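Local coordinates for uncharacterized protein Atu1872 (PDB 2QNT) that is of unknown function but is related to the glyoxalase/bleomycin resistance/dioxygenase family and probably uses a similar pocket, where a buffer molecule is bound, at residues A[109-114]-A[121-126]; A[20-25]-A[116-121]. One frame throughout, in Å; residues are numbered along the deposited sequence. Where two conformers were deposited one is given.

Interaction 1: A[109-114]-A[121-126]. With EPE (4-(2-hydroxyethyl)-1-piperazine ethanesulfonic acid), chain B.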
loop_
_atom_site.group_PDB
_atom_site.type_symbol
_atom_site.label_atom_id
_atom_site.label_comp_id
_atom_site.label_asym_id
_atom_site.label_seq_id
_atom_site.Cartn_x
_atom_site.Cartn_y
_atom_site.Cartn_z
ATOM N N GLN A 109 -7.209 -5.422 19.991
ATOM C CA GLN A 109 -7.843 -4.382 19.187
ATOM C C GLN A 109 -9.059 -4.931 18.454
ATOM O O GLN A 109 -9.000 -6.019 17.898
ATOM C CB GLN A 109 -6.828 -3.872 18.158
ATOM C CG GLN A 109 -7.271 -2.715 17.310
ATOM C CD GLN A 109 -6.345 -2.491 16.126
ATOM O OE1 GLN A 109 -5.514 -3.341 15.793
ATOM N NE2 GLN A 109 -6.459 -1.327 15.501
ATOM N N ARG A 110 -10.150 -4.164 18.432
ATOM C CA ARG A 110 -11.331 -4.502 17.650
ATOM C C ARG A 110 -11.195 -3.980 16.223
ATOM O O ARG A 110 -10.961 -2.779 16.014
ATOM C CB ARG A 110 -12.561 -3.910 18.312
ATOM C CG ARG A 110 -12.779 -4.452 19.706
ATOM C CD ARG A 110 -13.836 -3.695 20.437
ATOM N NE ARG A 110 -15.134 -3.891 19.844
ATOM C CZ ARG A 110 -15.992 -2.928 19.535
ATOM N NH1 ARG A 110 -15.696 -1.638 19.765
ATOM N NH2 ARG A 110 -17.165 -3.280 19.014
ATOM N N VAL A 111 -11.321 -4.896 15.255
ATOM C CA VAL A 111 -11.238 -4.547 13.847
ATOM C C VAL A 111 -12.258 -5.296 13.038
ATOM O O VAL A 111 -12.724 -6.348 13.435
ATOM C CB VAL A 111 -9.808 -4.823 13.248
ATOM C CG1 VAL A 111 -8.713 -4.435 14.254
ATOM C CG2 VAL A 111 -9.628 -6.253 12.794
ATOM N N PHE A 112 -12.580 -4.782 11.849
ATOM C CA PHE A 112 -13.295 -5.568 10.852
ATOM C C PHE A 112 -12.540 -5.520 9.547
ATOM O O PHE A 112 -11.724 -4.642 9.326
ATOM C CB PHE A 112 -14.770 -5.146 10.705
ATOM C CG PHE A 112 -15.030 -3.743 10.204
ATOM C CD1 PHE A 112 -15.567 -3.537 8.932
ATOM C CD2 PHE A 112 -14.886 -2.656 11.030
ATOM C CE1 PHE A 112 -15.907 -2.264 8.492
ATOM C CE2 PHE A 112 -15.238 -1.382 10.584
ATOM C CZ PHE A 112 -15.730 -1.204 9.313
ATOM N N ARG A 113 -12.786 -6.506 8.685
ATOM C CA ARG A 113 -12.033 -6.644 7.434
ATOM C C ARG A 113 -13.014 -6.975 6.312
ATOM O O ARG A 113 -14.036 -7.640 6.536
ATOM C CB ARG A 113 -10.963 -7.707 7.558
ATOM C CG ARG A 113 -9.937 -7.399 8.650
ATOM C CD ARG A 113 -8.741 -8.334 8.625
ATOM N NE ARG A 113 -7.750 -8.041 9.670
ATOM C CZ ARG A 113 -7.630 -8.713 10.809
ATOM N NH1 ARG A 113 -8.446 -9.719 11.128
ATOM N NH2 ARG A 113 -6.671 -8.421 11.676
ATOM N N PHE A 114 -12.723 -6.481 5.111
ATOM C CA PHE A 114 -13.656 -6.536 4.005
ATOM C C PHE A 114 -12.936 -6.280 2.717
ATOM O O PHE A 114 -11.765 -5.927 2.699
ATOM C CB PHE A 114 -14.800 -5.538 4.197
ATOM C CG PHE A 114 -14.356 -4.120 4.406
ATOM C CD1 PHE A 114 -14.307 -3.226 3.346
ATOM C CD2 PHE A 114 -14.033 -3.654 5.658
ATOM C CE1 PHE A 114 -13.913 -1.930 3.535
ATOM C CE2 PHE A 114 -13.636 -2.338 5.838
ATOM C CZ PHE A 114 -13.586 -1.485 4.758
ATOM N N ALA A 121 -7.991 -6.341 -0.002
ATOM C CA ALA A 121 -8.355 -6.574 1.376
ATOM C C ALA A 121 -8.107 -5.321 2.190
ATOM O O ALA A 121 -7.004 -4.739 2.153
ATOM C CB ALA A 121 -7.570 -7.767 1.932
ATOM N N ILE A 122 -9.135 -4.910 2.930
ATOM C CA ILE A 122 -9.102 -3.746 3.812
ATOM C C ILE A 122 -9.428 -4.107 5.247
ATOM O O ILE A 122 -10.351 -4.878 5.518
ATOM C CB ILE A 122 -10.144 -2.686 3.399
ATOM C CG1 ILE A 122 -9.768 -2.050 2.065
ATOM C CG2 ILE A 122 -10.261 -1.600 4.470
ATOM C CD1 ILE A 122 -10.890 -1.263 1.451
ATOM N N GLU A 123 -8.688 -3.496 6.161
ATOM C CA GLU A 123 -8.987 -3.581 7.592
ATOM C C GLU A 123 -9.261 -2.198 8.101
ATOM O O GLU A 123 -8.531 -1.267 7.778
ATOM C CB GLU A 123 -7.786 -4.184 8.333
ATOM C CG GLU A 123 -7.974 -4.199 9.848
ATOM C CD GLU A 123 -6.865 -4.859 10.591
ATOM O OE1 GLU A 123 -6.173 -5.717 10.014
ATOM O OE2 GLU A 123 -6.698 -4.457 11.764
ATOM N N VAL A 124 -10.321 -2.092 8.917
ATOM C CA VAL A 124 -10.605 -0.893 9.691
ATOM C C VAL A 124 -10.572 -1.295 11.145
ATOM O O VAL A 124 -11.392 -2.089 11.595
ATOM C CB VAL A 124 -11.937 -0.246 9.297
ATOM C CG1 VAL A 124 -12.287 0.910 10.238
ATOM C CG2 VAL A 124 -11.938 0.203 7.843
ATOM N N GLY A 125 -9.660 -0.694 11.888
ATOM C CA GLY A 125 -9.509 -0.954 13.308
ATOM C C GLY A 125 -9.751 0.259 14.147
ATOM O O GLY A 125 -9.617 1.414 13.689
ATOM N N GLU A 126 -10.064 0.005 15.415
ATOM C CA GLU A 126 -10.125 1.116 16.351
ATOM C C GLU A 126 -8.754 1.741 16.474
ATOM O O GLU A 126 -7.731 1.083 16.301
ATOM C CB GLU A 126 -10.645 0.691 17.716
ATOM C CG GLU A 126 -9.774 -0.302 18.438
ATOM C CD GLU A 126 -10.381 -0.696 19.759
ATOM O OE1 GLU A 126 -10.923 0.196 20.460
ATOM O OE2 GLU A 126 -10.339 -1.885 20.088
HETATM N N1 EPE B . -0.911 -3.830 14.871
HETATM C C2 EPE B . -1.837 -2.964 14.143
HETATM C C3 EPE B . -1.785 -3.336 12.691
HETATM N N4 EPE B . -2.211 -4.728 12.460
HETATM C C5 EPE B . -1.290 -5.596 13.188
HETATM C C6 EPE B . -1.276 -5.251 14.668
HETATM C C7 EPE B . -2.257 -5.068 11.055
HETATM C C8 EPE B . -2.801 -6.443 10.738
HETATM O O8 EPE B . -4.054 -6.644 11.320
HETATM C C9 EPE B . -1.038 -3.423 16.280
HETATM C C10 EPE B . -0.086 -4.202 17.153
HETATM S S EPE B . -0.091 -3.549 18.824
HETATM O O1S EPE B . -1.446 -3.759 19.309
HETATM O O2S EPE B . 0.237 -2.138 18.686
HETATM O O3S EPE B . 0.926 -4.344 19.476
HETATM O O HOH W 1 -4.702 -4.530 13.443
#
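F112 pairs with V124 and F114 with I122 as hydrogen-bonded pairs of an antiparallel beta hairpin. Its strands, 110-114 and 121-126, are central in one four-stranded sheet of the glyoxalase-like fold. At the open end, R110 N meets OE2 of E126 at 2.8 Å, on the anti side of the carboxylate, while the R110 guanidinium reaches D86. Q109 NE2 donates to E126 O at 2.8 Å, in the carbonyl plane.

The apolar contacts lie on the F112 and F114 face. In the conformer given, I122 CB sits over the F114 ring in a CH-pi contact. V124 CG2 meets that ring at its edge. V124 CB lies over a face of F112, whose ring also meets F89 edge-to-face.

On the V111, R113 and E123 face the contacts are mainly polar. E123 is extended, its CG anti to the backbone N (chi1 175°), and runs beside R113 in a salt bridge, NE to OE1 2.8 Å. OE1 lies near the guanidinium plane, but NE approaches from above the carboxylate. V111 CG2 lies 3.7 Å above the guanidinium plane. The hydroxyl of a buffer molecule, EPE, donates to E123 OE1 and accepts from R113 NH2. Water 1 donates to both Q109 OE1 and E123 OE2, 2.6 Å from the latter.

Interaction 2: A[20-25]-A[116-121]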
loop_
_atom_site.group_PDB
_atom_site.type_symbol
_atom_site.label_atom_id
_atom_site.label_comp_id
_atom_site.label_asym_id
_atom_site.label_seq_id
_atom_site.Cartn_x
_atom_site.Cartn_y
_atom_site.Cartn_z
ATOM N N ASN A 20 -14.009 5.705 -11.057
ATOM C CA ASN A 20 -15.197 6.297 -10.458
ATOM C C ASN A 20 -15.844 5.424 -9.387
ATOM O O ASN A 20 -16.211 5.921 -8.310
ATOM C CB ASN A 20 -16.168 6.688 -11.577
ATOM C CG ASN A 20 -15.562 7.728 -12.502
ATOM O OD1 ASN A 20 -14.879 8.644 -12.041
ATOM N ND2 ASN A 20 -15.772 7.573 -13.808
ATOM N N ARG A 21 -15.944 4.125 -9.650
ATOM C CA ARG A 21 -16.460 3.126 -8.707
ATOM C C ARG A 21 -15.643 3.171 -7.425
ATOM O O ARG A 21 -16.152 3.227 -6.319
ATOM C CB ARG A 21 -16.336 1.739 -9.366
ATOM C CG ARG A 21 -16.506 0.506 -8.485
ATOM C CD ARG A 21 -16.690 -0.805 -9.316
ATOM N NE ARG A 21 -15.421 -1.470 -9.671
ATOM C CZ ARG A 21 -15.239 -2.790 -9.686
ATOM N NH1 ARG A 21 -16.242 -3.623 -9.407
ATOM N NH2 ARG A 21 -14.035 -3.297 -9.962
ATOM N N SER A 22 -14.333 3.109 -7.595
ATOM C CA SER A 22 -13.437 3.113 -6.455
ATOM C C SER A 22 -13.477 4.433 -5.707
ATOM O O SER A 22 -13.648 4.446 -4.470
ATOM C CB SER A 22 -12.025 2.787 -6.915
ATOM O OG SER A 22 -12.003 1.497 -7.490
ATOM N N LYS A 23 -13.357 5.539 -6.442
ATOM C CA LYS A 23 -13.359 6.864 -5.813
ATOM C C LYS A 23 -14.601 7.037 -4.920
ATOM O O LYS A 23 -14.515 7.479 -3.772
ATOM C CB LYS A 23 -13.298 7.949 -6.884
ATOM C CG LYS A 23 -13.414 9.378 -6.402
ATOM C CD LYS A 23 -13.055 10.327 -7.528
ATOM C CE LYS A 23 -14.157 10.374 -8.572
ATOM N NZ LYS A 23 -13.925 11.462 -9.555
ATOM N N SER A 24 -15.754 6.671 -5.487
ATOM C CA SER A 24 -17.023 6.776 -4.781
ATOM C C SER A 24 -17.061 5.856 -3.550
ATOM O O SER A 24 -17.556 6.222 -2.505
ATOM C CB SER A 24 -18.187 6.465 -5.718
ATOM O OG SER A 24 -18.269 7.409 -6.770
ATOM N N PHE A 25 -16.524 4.646 -3.675
ATOM C CA PHE A 25 -16.433 3.742 -2.531
ATOM C C PHE A 25 -15.597 4.345 -1.389
ATOM O O PHE A 25 -16.046 4.411 -0.226
ATOM C CB PHE A 25 -15.805 2.433 -2.995
ATOM C CG PHE A 25 -15.592 1.432 -1.904
ATOM C CD1 PHE A 25 -16.617 0.616 -1.525
ATOM C CD2 PHE A 25 -14.373 1.290 -1.283
ATOM C CE1 PHE A 25 -16.444 -0.327 -0.546
ATOM C CE2 PHE A 25 -14.212 0.367 -0.278
ATOM C CZ PHE A 25 -15.248 -0.459 0.062
ATOM N N ASP A 116 -12.601 -4.199 -0.995
ATOM C CA ASP A 116 -12.980 -3.063 -1.840
ATOM C C ASP A 116 -13.604 -3.559 -3.142
ATOM O O ASP A 116 -13.702 -4.764 -3.353
ATOM C CB ASP A 116 -11.830 -2.066 -1.971
ATOM C CG ASP A 116 -10.890 -2.338 -3.087
ATOM O OD1 ASP A 116 -10.965 -3.396 -3.755
ATOM O OD2 ASP A 116 -10.041 -1.444 -3.371
ATOM N N PRO A 117 -14.103 -2.653 -3.989
ATOM C CA PRO A 117 -14.767 -3.076 -5.207
ATOM C C PRO A 117 -13.918 -3.945 -6.140
ATOM O O PRO A 117 -14.482 -4.663 -6.964
ATOM C CB PRO A 117 -15.135 -1.749 -5.876
ATOM C CG PRO A 117 -15.359 -0.838 -4.694
ATOM C CD PRO A 117 -14.230 -1.197 -3.770
ATOM N N ASP A 118 -12.598 -3.897 -6.035
ATOM C CA ASP A 118 -11.701 -4.675 -6.884
ATOM C C ASP A 118 -11.226 -5.933 -6.173
ATOM O O ASP A 118 -10.468 -6.723 -6.771
ATOM C CB ASP A 118 -10.505 -3.828 -7.316
ATOM C CG ASP A 118 -10.902 -2.771 -8.291
ATOM O OD1 ASP A 118 -10.830 -3.042 -9.511
ATOM O OD2 ASP A 118 -11.339 -1.694 -7.840
ATOM N N GLY A 119 -11.660 -6.148 -4.935
ATOM C CA GLY A 119 -11.226 -7.294 -4.177
ATOM C C GLY A 119 -9.995 -7.108 -3.326
ATOM O O GLY A 119 -9.526 -8.074 -2.725
ATOM N N HIS A 120 -9.473 -5.886 -3.223
ATOM C CA HIS A 120 -8.341 -5.667 -2.338
ATOM C C HIS A 120 -8.818 -5.809 -0.896
ATOM O O HIS A 120 -9.954 -5.415 -0.586
ATOM C CB HIS A 120 -7.727 -4.264 -2.519
ATOM C CG HIS A 120 -7.132 -4.032 -3.865
ATOM N ND1 HIS A 120 -6.054 -4.758 -4.344
ATOM C CD2 HIS A 120 -7.455 -3.142 -4.832
ATOM C CE1 HIS A 120 -5.740 -4.299 -5.540
ATOM N NE2 HIS A 120 -6.575 -3.320 -5.862
ATOM N N ALA A 121 -7.991 -6.341 -0.002
ATOM C CA ALA A 121 -8.355 -6.574 1.376
ATOM C C ALA A 121 -8.107 -5.321 2.190
ATOM O O ALA A 121 -7.004 -4.739 2.153
ATOM C CB ALA A 121 -7.570 -7.767 1.932
HETATM O O HOH W 2 -12.891 -0.293 -9.527
HETATM O O HOH W 3 -11.441 -0.313 -5.538
#
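F25 of helix 19-29 turns one ring face to P117. P117 belongs to a type I beta turn, D116 to G119, that closes the hairpin of strands 110-115 and 121-126 in the glyoxalase-like fold. P117 CD stands over the centre of the ring, 3.4 Å above its plane, in a CH-pi contact. CG of F25 is anti to its backbone N (chi1 177°), which carries the ring out from the helix to the proline. D116 CB also touches the ring, at CE2.

One helical turn earlier, R21 slides past P117 in the opposite direction. In the conformer given, its CG packs on P117 CB at 3.7 Å. The chain then bends at chi3 (88°) and lays one face of the guanidinium against P117 O, with P117 CB above its rim. NH2 forms a salt bridge with OD1 of D118, but the hydrogen bond is weak: 3.2 Å, with an N-H...O angle of 127°. D118 OD1 also accepts from R17 N.

S22, in the conformer given, joins the turn through water. Waters 2 and 3 both link its OG to D118 OD2, and each donates to that carboxylate oxygen. Water 2 also accepts from R21 NE.

Inside the turn, D116 makes an Asx turn, while its OD2 bonds to Y26 OH. Its OD1 takes D118 N and H120 N from opposite faces of the carboxylate, D118 N at 2.8 Å.

In the fold
From the N terminus, strand 7-16 leads into helix 19-29, which carries segment 20-25. The chain then completes the first sheet and lays down two strands of the second before reaching 109-114. Interaction 1 closes a short loop, with six residues between its segments. Interaction 2 closes a long one, bringing 116-121 back to the first helix across 90 residues. The two cross along the chain: 109-114 lies between the segments of interaction 2, and 116-121 begins between those of interaction 1. They share A121. They also touch in space, where I122 CD1 packs against D116 CB and F25. Interaction 1 pairs the hairpin strands of the second sheet, and interaction 2 ties helix 19-29 to their turn.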